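Local coordinates for protein histone-lysine N-methyltransferase family member SUVH9 (Arabidopsis thaliana, PDB 4NJ5) that plays a part in gene silencing, lacking methyltransferase activity itself and perhaps binding methylated DNA and recruiting RNA polymerase V to chromatin, at residues Y182-E185 with V186-R189; N306-G309 with S310-C314; A323-Y326 with N327-I331; C344-P347 with P348-N352. One frame throughout, in Å; residues are numbered along the deposited sequence.

The four contacts come one after another along the chain, each a local stretch of loop or turn, and fall into two regions. Contact 1 lies in the SRA domain, in the loop between strands 174-180 and 190-206. Contacts 2, 3 and 4 all belong to the pre-SET region: 2 and 4, with centres about 9 Å apart, carry cysteines of the triangular three-zinc cluster, while the hairpin of contact 3 is centred about 13 Å from contact 4. Arg351 ties these three together through Gly309 O and Tyr324 O. Contacts 1 and 3, about 16 Å apart by centres, meet where Glu185 O accepts from Asn327 ND2, so the SRA and pre-SET parts are joined directly.

Contact 1 of 4, residues Y182-E185 with V186-R189; sequences YENE and VSSR
The side-chain amide of Asn184 fills the inside of the turn, its CG lying 3.4 Å from Ser187 O while its two ends serve different parts of the backbone. OD1 takes two N-H groups: that of Ser187 at 2.8 Å from OD1, an almost straight bond (170°), and that of Val186 at 3.1 Å from OD1, more bent. Both donors are tilted modestly from the carbonyl plane of the amide. At the other end, ND2 donates to Tyr182 O, 2.9 Å away, and makes a weak bond with Arg189 O. With CG set between the backbone N and the carbonyl carbon (chi1 71°), the amide is folded back over its own loop instead of pointing outward. The bond to Val186 N makes an Asx turn, and it sits in the connection between antiparallel strands 174-180 and 190-206 of the SRA domain, where the chain reverses by 169°. Asparagine suits the place because one flat group offers both an acceptor and a donor. A leucine here would probably leave the N-H groups of Val186 and Ser187 without their acceptor and Tyr182 O without this donor, setting the loop free to shift. Val186 CG1 lies 3.2 Å from Asn184 OD1, alongside the amide oxygen, and the side chain also touches Phe85. Ser187 OG bonds to Phe85 O. The Tyr182 ring leads away from the turn and packs on Ala235 and Arg236 of helix 228-240, where its hydroxyl meets Leu232 O, and the guanidinium of Arg189 forms a salt bridge with Asp48.

Contact 2 of 4, residues N306-G309 with S310-C314; sequences NGCG and SGCLC. With ZN (zinc ion), chain D; ZN (zinc ion), chain C; ZN (zinc ion), chain B.
Metal bonds dominate where Cys308 and Cys312 meet: Cys308 SG and Cys312 SG are 4.0 Å apart, and both bind the zinc ion of chain D. Cys308 SG is a bridging thiolate: it lies 2.3 Å from that zinc and also 2.3 Å from the zinc of chain C. Cys312 SG binds the chain D ion alone, at 2.4 Å, and Cys302 and Cys304 complete its four sulfur ligands. Two residues on, Cys314 SG reaches a different ion, the zinc of chain B, at 2.3 Å. Cysteine is the natural choice at all three places, since soft sulfur binds zinc tightly and a thiolate can serve two ions at once. The result is the triangular cluster of the pre-SET region, in which nine cysteines hold three zinc ions; Cys302 and Cys340 are its other two bridges.

Hydrogen bonds to the backbone accompany the metal bonds. Cys312 stands at the N-cap of helix 313-317, and with SG held between the backbone N and the carbonyl carbon (chi1 88°) it accepts from a backbone N-H just beyond Cys314 while still gripping zinc. The helix start would probably stabilise its negative charge. Gly309 O accepts from Arg351 NH2, which fastens the loop to the other cysteine-bearing part of the cluster.

Steric demands explain two glycines of the loop: at Gly307 a side chain would run into the carbonyl O of Asn306, and Gly311 has a positive phi (82°) that most other residues would find costly.

Contact 3 of 4, residues A323-Y326 with N327-I331; sequences AYDY and NGTLI
A tight beta hairpin in the pre-SET region reverses through a type I turn from Asp325 to Gly328, with Tyr324 and Leu330 facing each other as a non-hydrogen-bonded pair. Backbone bonds flank that pair: Ile331 N to Ala323 O at 3.1 Å, and Asp325 N to Thr329 O at 3.0 Å. Gly328, whose backbone angles would push a side chain against Asn327 O, gives the pattern of a G1 bulge. Inside the turn Asp325 OD1 accepts from Asn327 N at 2.9 Å, an Asx turn, and from Thr329 N at 2.8 Å, the two donors coming from opposite faces of the carboxylate. A chi1 of 64° folds the carboxylate over the turn. A water 2.9 Å from Asp325 OD2 also bonds Thr329 OG1 and Asn327 ND2. An alanine in place of Asp325 would probably leave both N-H groups without their acceptor and the turn freer to open. Asn327 ND2 donates to Glu185 O as well. Leu330 CD1 packs 4.3 Å from Ala323 CB, and both residues touch Ile337 of strand 337-338. Leu330 also meets strand 469-475, while Asp325 and Thr329 lie against Met28 of helix 8-35.

Contact 4 of 4, residues C344-P347 with P348-N352; sequences CQCP and PSCRN. With ZN (zinc ion), chain C; ZN (zinc ion), chain B.
Cys346 and Cys350 grip one zinc ion, that of chain C, their SG atoms 2.3 and 2.4 Å from it respectively. The two sulfurs are 3.8 Å apart, and behind them the Cys346 CB and Cys350 CB carbons touch at 3.7 Å. They arrive by different torsions: SG of Cys346 is placed between its backbone N and carbonyl carbon (chi1 50°), that of Cys350 opposite its backbone N (chi1 169°), which lets sulfurs from the residue before the turn and from its last residue meet at one ion. Cys308 and Cys340 supply the remaining ligands. Cys344 SG points instead to the zinc of chain B, 2.4 Å away, so that this short run serves two corners of the pre-SET three-zinc cluster.

In the second shell, a type I turn from Pro347 to Cys350 brings the cysteines together. Cys350 N donates to Pro347 O at 3.1 Å, from well above the carbonyl plane. Pro348 suits the second place of the turn, since its ring restrains phi to the value this position needs and it has no N-H to satisfy; its CD packs 3.4 Å from Pro347 CB. Asn352 N donates to Cys350 SG at 3.2 Å, a nearly straight bond (165°) that would probably ease the negative charge on the sulfur.

Farther out, Asn352 ND2 bonds to His338 O, and Arg351 NH1 donates to Tyr324 O, tying this arm to the neighbouring hairpin.

Contact 1 of 4, residues Y182-E185 with V186-R189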
ATOM      1  N   TYR A 182      -0.559  13.641   2.711  1.00 24.56           N
ATOM      2  CA  TYR A 182       0.173  12.620   3.439  1.00 27.56           C
ATOM      3  C   TYR A 182       1.238  12.001   2.545  1.00 21.82           C
ATOM      4  O   TYR A 182       1.006  11.737   1.368  1.00 24.20           O
ATOM      5  CB  TYR A 182      -0.795  11.560   3.970  1.00 20.68           C
ATOM      6  CG  TYR A 182      -0.285  10.792   5.167  1.00 21.78           C
ATOM      7  CD1 TYR A 182      -0.539  11.232   6.460  1.00 22.60           C
ATOM      8  CD2 TYR A 182       0.448   9.625   5.003  1.00 22.20           C
ATOM      9  CE1 TYR A 182      -0.076  10.533   7.556  1.00 23.90           C
ATOM     10  CE2 TYR A 182       0.915   8.918   6.094  1.00 23.41           C
ATOM     11  CZ  TYR A 182       0.649   9.378   7.366  1.00 24.30           C
ATOM     12  OH  TYR A 182       1.109   8.683   8.455  1.00 25.78           O
ATOM     13  N   GLU A 183       2.410  11.785   3.123  1.00 25.22           N
ATOM     14  CA  GLU A 183       3.575  11.292   2.399  1.00 31.37           C
ATOM     15  C   GLU A 183       3.329   9.889   1.823  1.00 30.91           C
ATOM     16  O   GLU A 183       3.013   8.944   2.553  1.00 29.90           O
ATOM     17  CB  GLU A 183       4.782  11.287   3.341  1.00 50.85           C
ATOM     18  CG  GLU A 183       6.128  11.006   2.693  1.00 58.85           C
ATOM     19  CD  GLU A 183       7.289  11.160   3.671  1.00 65.85           C
ATOM     20  OE1 GLU A 183       7.044  11.410   4.873  1.00 68.38           O
ATOM     21  OE2 GLU A 183       8.452  11.032   3.233  1.00 67.46           O
ATOM     22  N   ASN A 184       3.457   9.774   0.504  1.00 30.40           N
ATOM     23  CA  ASN A 184       3.390   8.488  -0.183  1.00 27.72           C
ATOM     24  C   ASN A 184       4.004   8.612  -1.566  1.00 22.64           C
ATOM     25  O   ASN A 184       4.175   9.715  -2.075  1.00 22.97           O
ATOM     26  CB  ASN A 184       1.949   7.986  -0.278  1.00 25.86           C
ATOM     27  CG  ASN A 184       1.113   8.796  -1.242  1.00 24.16           C
ATOM     28  OD1 ASN A 184       1.094   8.527  -2.443  1.00 26.75           O
ATOM     29  ND2 ASN A 184       0.418   9.799  -0.721  1.00 24.36           N
ATOM     30  N   GLU A 185       4.311   7.478  -2.183  1.00 35.23           N
ATOM     31  CA  GLU A 185       5.103   7.476  -3.409  1.00 34.18           C
ATOM     32  C   GLU A 185       4.287   7.384  -4.702  1.00 30.41           C
ATOM     33  O   GLU A 185       4.850   7.301  -5.792  1.00 31.66           O
ATOM     34  CB  GLU A 185       6.158   6.364  -3.355  1.00 39.24           C
ATOM     35  CG  GLU A 185       7.554   6.836  -2.941  1.00 47.46           C
ATOM     36  CD  GLU A 185       7.570   7.559  -1.601  1.00 53.17           C
ATOM     37  OE1 GLU A 185       8.178   8.649  -1.520  1.00 53.05           O
ATOM     38  OE2 GLU A 185       6.988   7.034  -0.625  1.00 56.08           O
ATOM     39  N   VAL A 186       2.964   7.411  -4.589  1.00 27.61           N
ATOM     40  CA  VAL A 186       2.110   7.256  -5.768  1.00 25.98           C
ATOM     41  C   VAL A 186       1.353   8.536  -6.137  1.00 20.77           C
ATOM     42  O   VAL A 186       1.152   8.824  -7.318  1.00 21.69           O
ATOM     43  CB  VAL A 186       1.157   6.043  -5.612  1.00 40.41           C
ATOM     44  CG1 VAL A 186       0.725   5.903  -4.172  1.00 43.70           C
ATOM     45  CG2 VAL A 186      -0.038   6.140  -6.549  1.00 36.43           C
ATOM     46  N   SER A 187       0.964   9.317  -5.135  1.00 20.26           N
ATOM     47  CA  SER A 187       0.313  10.601  -5.395  1.00 20.02           C
ATOM     48  C   SER A 187       0.616  11.638  -4.316  1.00 20.23           C
ATOM     49  O   SER A 187       1.364  11.377  -3.380  1.00 20.68           O
ATOM     50  CB  SER A 187      -1.201  10.425  -5.533  1.00 23.49           C
ATOM     51  OG  SER A 187      -1.806  10.220  -4.269  1.00 19.90           O
ATOM     52  N   SER A 188       0.015  12.813  -4.451  1.00 26.15           N
ATOM     53  CA  SER A 188       0.261  13.919  -3.529  1.00 24.15           C
ATOM     54  C   SER A 188      -0.605  13.868  -2.266  1.00 25.94           C
ATOM     55  O   SER A 188      -0.391  14.645  -1.336  1.00 28.46           O
ATOM     56  CB  SER A 188       0.073  15.259  -4.245  1.00 20.98           C
ATOM     57  OG  SER A 188      -1.202  15.334  -4.866  1.00 26.65           O
ATOM     58  N   ARG A 189      -1.575  12.958  -2.225  1.00 20.05           N
ATOM     59  CA  ARG A 189      -2.458  12.870  -1.063  1.00 20.21           C
ATOM     60  C   ARG A 189      -2.903  11.444  -0.742  1.00 20.03           C
ATOM     61  O   ARG A 189      -2.761  10.535  -1.556  1.00 25.21           O
ATOM     62  CB  ARG A 189      -3.689  13.771  -1.244  1.00 28.19           C
ATOM     63  CG  ARG A 189      -4.902  13.081  -1.867  1.00 33.25           C
ATOM     64  CD  ARG A 189      -4.637  12.602  -3.288  1.00 31.53           C
ATOM     65  NE  ARG A 189      -4.550  13.701  -4.241  1.00 27.44           N
ATOM     66  CZ  ARG A 189      -4.347  13.542  -5.544  1.00 27.10           C
ATOM     67  NH1 ARG A 189      -4.204  12.323  -6.051  1.00 21.63           N
ATOM     68  NH2 ARG A 189      -4.289  14.600  -6.342  1.00 31.11           N
TER

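Contact 2 of 4, residues N306-G309 with S310-C314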
ATOM      1  N   ASN A 306      21.544   6.558 -20.246  1.00 37.49           N
ATOM      2  CA  ASN A 306      20.491   7.438 -19.742  1.00 37.39           C
ATOM      3  C   ASN A 306      19.417   6.712 -18.939  1.00 32.72           C
ATOM      4  O   ASN A 306      18.331   7.254 -18.713  1.00 27.82           O
ATOM      5  CB  ASN A 306      19.834   8.219 -20.880  1.00 50.92           C
ATOM      6  CG  ASN A 306      20.528   9.530 -21.160  1.00 57.85           C
ATOM      7  OD1 ASN A 306      20.560  10.420 -20.310  1.00 61.73           O
ATOM      8  ND2 ASN A 306      21.080   9.664 -22.358  1.00 59.81           N
ATOM      9  N   GLY A 307      19.721   5.491 -18.507  1.00 29.39           N
ATOM     10  CA  GLY A 307      18.761   4.680 -17.779  1.00 28.58           C
ATOM     11  C   GLY A 307      18.128   3.632 -18.676  1.00 28.41           C
ATOM     12  O   GLY A 307      17.922   3.873 -19.866  1.00 24.85           O
ATOM     13  N   CYS A 308      17.827   2.465 -18.114  1.00 23.00           N
ATOM     14  CA  CYS A 308      17.214   1.396 -18.897  1.00 26.54           C
ATOM     15  C   CYS A 308      15.836   1.794 -19.398  1.00 22.77           C
ATOM     16  O   CYS A 308      14.986   2.227 -18.627  1.00 22.06           O
ATOM     17  CB  CYS A 308      17.117   0.096 -18.094  1.00 28.75           C
ATOM     18  SG  CYS A 308      18.685  -0.768 -17.869  1.00 25.26           S
ATOM     19  N   GLY A 309      15.634   1.655 -20.701  1.00 23.62           N
ATOM     20  CA  GLY A 309      14.333   1.849 -21.306  1.00 23.70           C
ATOM     21  C   GLY A 309      13.817   0.521 -21.824  1.00 23.94           C
ATOM     22  O   GLY A 309      13.421  -0.342 -21.045  1.00 22.76           O
ATOM     23  N   SER A 310      13.842   0.350 -23.143  1.00 31.68           N
ATOM     24  CA  SER A 310      13.370  -0.880 -23.775  1.00 34.88           C
ATOM     25  C   SER A 310      14.390  -1.441 -24.760  1.00 36.18           C
ATOM     26  O   SER A 310      15.098  -0.689 -25.428  1.00 39.54           O
ATOM     27  CB  SER A 310      12.049  -0.632 -24.508  1.00 47.41           C
ATOM     28  OG  SER A 310      10.965  -0.521 -23.604  1.00 51.40           O
ATOM     29  N   GLY A 311      14.458  -2.764 -24.846  1.00 37.09           N
ATOM     30  CA  GLY A 311      15.269  -3.424 -25.854  1.00 36.82           C
ATOM     31  C   GLY A 311      16.747  -3.558 -25.540  1.00 37.42           C
ATOM     32  O   GLY A 311      17.551  -3.817 -26.436  1.00 42.31           O
ATOM     33  N   CYS A 312      17.121  -3.385 -24.276  1.00 26.51           N
ATOM     34  CA  CYS A 312      18.518  -3.563 -23.896  1.00 26.75           C
ATOM     35  C   CYS A 312      18.791  -4.992 -23.430  1.00 26.48           C
ATOM     36  O   CYS A 312      17.872  -5.803 -23.302  1.00 26.04           O
ATOM     37  CB  CYS A 312      18.932  -2.555 -22.822  1.00 26.02           C
ATOM     38  SG  CYS A 312      18.631  -3.075 -21.120  1.00 26.15           S
ATOM     39  N   LEU A 313      20.065  -5.286 -23.187  1.00 38.45           N
ATOM     40  CA  LEU A 313      20.510  -6.618 -22.783  1.00 36.74           C
ATOM     41  C   LEU A 313      19.876  -7.070 -21.470  1.00 36.00           C
ATOM     42  O   LEU A 313      19.422  -8.213 -21.348  1.00 25.41           O
ATOM     43  CB  LEU A 313      22.037  -6.646 -22.669  1.00 39.86           C
ATOM     44  CG  LEU A 313      22.669  -7.565 -21.617  1.00 43.37           C
ATOM     45  CD1 LEU A 313      22.584  -9.028 -22.026  1.00 47.19           C
ATOM     46  CD2 LEU A 313      24.112  -7.163 -21.342  1.00 45.05           C
ATOM     47  N   CYS A 314      19.846  -6.172 -20.491  1.00 24.56           N
ATOM     48  CA  CYS A 314      19.277  -6.490 -19.189  1.00 23.31           C
ATOM     49  C   CYS A 314      17.788  -6.804 -19.261  1.00 22.80           C
ATOM     50  O   CYS A 314      17.274  -7.593 -18.463  1.00 22.15           O
ATOM     51  CB  CYS A 314      19.560  -5.369 -18.193  1.00 22.63           C
ATOM     52  SG  CYS A 314      21.295  -5.298 -17.701  1.00 23.22           S
TER
HETATM   53 ZN    ZN D 803      19.648  -1.230 -19.903  1.00 36.20          ZN
HETATM   54 ZN    ZN C 802      19.887  -0.066 -16.043  0.90 28.62          ZN
HETATM   55 ZN    ZN B 801      21.698  -3.152 -16.990  1.00 32.13          ZN

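Contact 3 of 4, residues A323-Y326 with N327-I331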
ATOM      1  N   ALA A 323      11.715  -5.658 -14.644  1.00 24.41           N
ATOM      2  CA  ALA A 323      10.842  -5.952 -13.509  1.00 22.20           C
ATOM      3  C   ALA A 323      10.043  -4.757 -12.980  1.00 19.94           C
ATOM      4  O   ALA A 323       8.935  -4.929 -12.482  1.00 19.48           O
ATOM      5  CB  ALA A 323      11.638  -6.591 -12.384  1.00 22.73           C
ATOM      6  N   TYR A 324      10.597  -3.552 -13.083  1.00 19.22           N
ATOM      7  CA  TYR A 324       9.995  -2.399 -12.419  1.00 20.97           C
ATOM      8  C   TYR A 324       9.583  -1.295 -13.380  1.00 24.97           C
ATOM      9  O   TYR A 324      10.155  -1.157 -14.462  1.00 28.28           O
ATOM     10  CB  TYR A 324      10.959  -1.817 -11.385  1.00 16.51           C
ATOM     11  CG  TYR A 324      11.730  -2.851 -10.606  1.00 16.24           C
ATOM     12  CD1 TYR A 324      11.225  -3.383  -9.427  1.00 18.14           C
ATOM     13  CD2 TYR A 324      12.970  -3.291 -11.043  1.00 16.56           C
ATOM     14  CE1 TYR A 324      11.936  -4.326  -8.708  1.00 15.98           C
ATOM     15  CE2 TYR A 324      13.688  -4.232 -10.333  1.00 19.52           C
ATOM     16  CZ  TYR A 324      13.168  -4.746  -9.166  1.00 17.06           C
ATOM     17  OH  TYR A 324      13.884  -5.688  -8.458  1.00 16.30           O
ATOM     18  N   ASP A 325       8.592  -0.504 -12.971  1.00 20.10           N
ATOM     19  CA  ASP A 325       8.219   0.693 -13.716  1.00 19.59           C
ATOM     20  C   ASP A 325       9.178   1.833 -13.370  1.00 18.57           C
ATOM     21  O   ASP A 325      10.174   1.615 -12.676  1.00 17.55           O
ATOM     22  CB  ASP A 325       6.743   1.084 -13.486  1.00 17.81           C
ATOM     23  CG  ASP A 325       6.432   1.480 -12.036  1.00 24.49           C
ATOM     24  OD1 ASP A 325       7.356   1.636 -11.209  1.00 23.16           O
ATOM     25  OD2 ASP A 325       5.232   1.659 -11.730  1.00 27.09           O
ATOM     26  N   TYR A 326       8.882   3.041 -13.836  1.00 18.41           N
ATOM     27  CA  TYR A 326       9.772   4.173 -13.582  1.00 21.94           C
ATOM     28  C   TYR A 326       9.613   4.781 -12.189  1.00 26.48           C
ATOM     29  O   TYR A 326      10.278   5.760 -11.857  1.00 31.59           O
ATOM     30  CB  TYR A 326       9.617   5.244 -14.667  1.00 19.74           C
ATOM     31  CG  TYR A 326      10.197   4.816 -15.992  1.00 20.41           C
ATOM     32  CD1 TYR A 326      11.530   5.069 -16.306  1.00 20.81           C
ATOM     33  CD2 TYR A 326       9.419   4.139 -16.924  1.00 20.47           C
ATOM     34  CE1 TYR A 326      12.069   4.669 -17.517  1.00 21.45           C
ATOM     35  CE2 TYR A 326       9.949   3.734 -18.134  1.00 22.30           C
ATOM     36  CZ  TYR A 326      11.273   4.002 -18.427  1.00 23.87           C
ATOM     37  OH  TYR A 326      11.797   3.600 -19.633  1.00 25.27           O
ATOM     38  N   ASN A 327       8.740   4.195 -11.375  1.00 28.54           N
ATOM     39  CA  ASN A 327       8.536   4.670 -10.013  1.00 30.03           C
ATOM     40  C   ASN A 327       9.142   3.691  -9.007  1.00 30.56           C
ATOM     41  O   ASN A 327       9.007   3.860  -7.793  1.00 33.30           O
ATOM     42  CB  ASN A 327       7.046   4.876  -9.737  1.00 35.79           C
ATOM     43  CG  ASN A 327       6.787   5.814  -8.572  1.00 38.85           C
ATOM     44  OD1 ASN A 327       7.579   6.716  -8.297  1.00 39.24           O
ATOM     45  ND2 ASN A 327       5.668   5.607  -7.883  1.00 36.16           N
ATOM     46  N   GLY A 328       9.810   2.666  -9.526  1.00 32.29           N
ATOM     47  CA  GLY A 328      10.461   1.665  -8.696  1.00 28.59           C
ATOM     48  C   GLY A 328       9.527   0.556  -8.249  1.00 24.77           C
ATOM     49  O   GLY A 328       9.860  -0.227  -7.360  1.00 27.22           O
ATOM     50  N   THR A 329       8.358   0.485  -8.879  1.00 17.64           N
ATOM     51  CA  THR A 329       7.304  -0.438  -8.464  1.00 18.34           C
ATOM     52  C   THR A 329       7.333  -1.734  -9.269  1.00 18.68           C
ATOM     53  O   THR A 329       7.444  -1.709 -10.495  1.00 20.62           O
ATOM     54  CB  THR A 329       5.912   0.219  -8.608  1.00 19.58           C
ATOM     55  OG1 THR A 329       5.917   1.498  -7.961  1.00 23.03           O
ATOM     56  CG2 THR A 329       4.833  -0.650  -7.986  1.00 17.55           C
ATOM     57  N   LEU A 330       7.235  -2.865  -8.575  1.00 17.04           N
ATOM     58  CA  LEU A 330       7.167  -4.161  -9.244  1.00 19.15           C
ATOM     59  C   LEU A 330       5.919  -4.232 -10.120  1.00 20.53           C
ATOM     60  O   LEU A 330       4.817  -3.932  -9.663  1.00 16.47           O
ATOM     61  CB  LEU A 330       7.159  -5.308  -8.227  1.00 19.09           C
ATOM     62  CG  LEU A 330       7.159  -6.717  -8.839  1.00 22.87           C
ATOM     63  CD1 LEU A 330       8.476  -6.994  -9.549  1.00 19.09           C
ATOM     64  CD2 LEU A 330       6.879  -7.790  -7.794  1.00 24.27           C
ATOM     65  N   ILE A 331       6.098  -4.626 -11.379  1.00 27.24           N
ATOM     66  CA  ILE A 331       4.985  -4.730 -12.318  1.00 28.94           C
ATOM     67  C   ILE A 331       4.246  -6.062 -12.166  1.00 33.28           C
ATOM     68  O   ILE A 331       3.023  -6.090 -12.020  1.00 37.13           O
ATOM     69  CB  ILE A 331       5.460  -4.554 -13.775  1.00 19.02           C
ATOM     70  CG1 ILE A 331       6.129  -3.187 -13.958  1.00 17.85           C
ATOM     71  CG2 ILE A 331       4.291  -4.711 -14.740  1.00 18.88           C
ATOM     72  CD1 ILE A 331       6.820  -3.004 -15.302  1.00 18.44           C
TER
HETATM   73  O   HOH W   1       4.184   3.322  -9.572  1.00 29.08           O

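Contact 4 of 4, residues C344-P347 with P348-N352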
ATOM      1  N   CYS A 344      26.917  -2.626 -15.730  1.00 28.17           N
ATOM      2  CA  CYS A 344      26.008  -1.780 -16.500  1.00 30.14           C
ATOM      3  C   CYS A 344      26.438  -0.315 -16.488  1.00 32.72           C
ATOM      4  O   CYS A 344      27.030   0.167 -15.522  1.00 37.00           O
ATOM      5  CB  CYS A 344      24.572  -1.924 -15.997  1.00 29.39           C
ATOM      6  SG  CYS A 344      23.933  -3.603 -16.147  1.00 24.04           S
ATOM      7  N   GLN A 345      26.135   0.387 -17.574  1.00 33.18           N
ATOM      8  CA  GLN A 345      26.568   1.768 -17.741  1.00 30.40           C
ATOM      9  C   GLN A 345      25.455   2.760 -17.429  1.00 31.16           C
ATOM     10  O   GLN A 345      25.627   3.968 -17.587  1.00 31.08           O
ATOM     11  CB  GLN A 345      27.107   1.982 -19.154  1.00 30.69           C
ATOM     12  CG  GLN A 345      28.389   1.216 -19.428  1.00 33.05           C
ATOM     13  CD  GLN A 345      28.776   1.223 -20.892  1.00 38.74           C
ATOM     14  OE1 GLN A 345      28.090   0.638 -21.726  1.00 42.19           O
ATOM     15  NE2 GLN A 345      29.882   1.887 -21.210  1.00 39.79           N
ATOM     16  N   CYS A 346      24.313   2.247 -16.988  1.00 32.77           N
ATOM     17  CA  CYS A 346      23.232   3.110 -16.538  1.00 32.40           C
ATOM     18  C   CYS A 346      23.597   3.732 -15.192  1.00 33.32           C
ATOM     19  O   CYS A 346      24.336   3.134 -14.410  1.00 31.53           O
ATOM     20  CB  CYS A 346      21.912   2.334 -16.450  1.00 27.07           C
ATOM     21  SG  CYS A 346      22.009   0.775 -15.547  1.00 23.31           S
ATOM     22  N   PRO A 347      23.098   4.950 -14.933  1.00 28.33           N
ATOM     23  CA  PRO A 347      23.325   5.667 -13.674  1.00 28.45           C
ATOM     24  C   PRO A 347      22.494   5.068 -12.539  1.00 27.02           C
ATOM     25  O   PRO A 347      21.660   4.204 -12.801  1.00 25.09           O
ATOM     26  CB  PRO A 347      22.845   7.083 -14.002  1.00 33.18           C
ATOM     27  CG  PRO A 347      21.806   6.885 -15.042  1.00 31.18           C
ATOM     28  CD  PRO A 347      22.308   5.753 -15.886  1.00 29.70           C
ATOM     29  N   PRO A 348      22.733   5.502 -11.289  1.00 35.04           N
ATOM     30  CA  PRO A 348      21.947   5.040 -10.139  1.00 35.57           C
ATOM     31  C   PRO A 348      20.443   5.281 -10.275  1.00 39.21           C
ATOM     32  O   PRO A 348      19.657   4.567  -9.651  1.00 40.68           O
ATOM     33  CB  PRO A 348      22.505   5.875  -8.987  1.00 26.37           C
ATOM     34  CG  PRO A 348      23.922   6.088  -9.360  1.00 29.55           C
ATOM     35  CD  PRO A 348      23.927   6.255 -10.859  1.00 29.44           C
ATOM     36  N   SER A 349      20.049   6.263 -11.079  1.00 35.96           N
ATOM     37  CA  SER A 349      18.636   6.597 -11.230  1.00 33.67           C
ATOM     38  C   SER A 349      17.878   5.626 -12.138  1.00 36.00           C
ATOM     39  O   SER A 349      16.662   5.737 -12.285  1.00 40.09           O
ATOM     40  CB  SER A 349      18.476   8.018 -11.769  1.00 23.25           C
ATOM     41  OG  SER A 349      18.833   8.077 -13.138  1.00 24.04           O
ATOM     42  N   CYS A 350      18.593   4.688 -12.754  1.00 26.27           N
ATOM     43  CA  CYS A 350      17.960   3.703 -13.629  1.00 26.58           C
ATOM     44  C   CYS A 350      16.858   2.913 -12.917  1.00 24.82           C
ATOM     45  O   CYS A 350      17.015   2.507 -11.766  1.00 19.33           O
ATOM     46  CB  CYS A 350      18.996   2.732 -14.192  1.00 25.97           C
ATOM     47  SG  CYS A 350      18.254   1.318 -15.030  1.00 20.97           S
ATOM     48  N   ARG A 351      15.750   2.689 -13.617  1.00 19.87           N
ATOM     49  CA  ARG A 351      14.603   1.990 -13.037  1.00 20.07           C
ATOM     50  C   ARG A 351      14.890   0.524 -12.706  1.00 18.23           C
ATOM     51  O   ARG A 351      14.109  -0.122 -12.012  1.00 17.56           O
ATOM     52  CB  ARG A 351      13.388   2.079 -13.964  1.00 23.43           C
ATOM     53  CG  ARG A 351      13.495   1.226 -15.221  1.00 23.26           C
ATOM     54  CD  ARG A 351      12.212   1.291 -16.034  1.00 23.44           C
ATOM     55  NE  ARG A 351      12.379   0.734 -17.374  1.00 22.87           N
ATOM     56  CZ  ARG A 351      11.630  -0.239 -17.880  1.00 22.71           C
ATOM     57  NH1 ARG A 351      10.653  -0.771 -17.161  1.00 19.49           N
ATOM     58  NH2 ARG A 351      11.858  -0.681 -19.109  1.00 24.55           N
ATOM     59  N   ASN A 352      16.001  -0.005 -13.203  1.00 24.99           N
ATOM     60  CA  ASN A 352      16.334  -1.399 -12.939  1.00 23.07           C
ATOM     61  C   ASN A 352      17.350  -1.549 -11.806  1.00 23.25           C
ATOM     62  O   ASN A 352      18.149  -2.489 -11.788  1.00 26.38           O
ATOM     63  CB  ASN A 352      16.825  -2.096 -14.212  1.00 19.13           C
ATOM     64  CG  ASN A 352      16.684  -3.605 -14.137  1.00 22.91           C
ATOM     65  OD1 ASN A 352      15.797  -4.122 -13.453  1.00 19.07           O
ATOM     66  ND2 ASN A 352      17.569  -4.319 -14.824  1.00 19.61           N
TER
HETATM   67 ZN    ZN C 802      19.887  -0.066 -16.043  0.90 28.62          ZN
HETATM   68 ZN    ZN B 801      21.698  -3.152 -16.990  1.00 32.13          ZN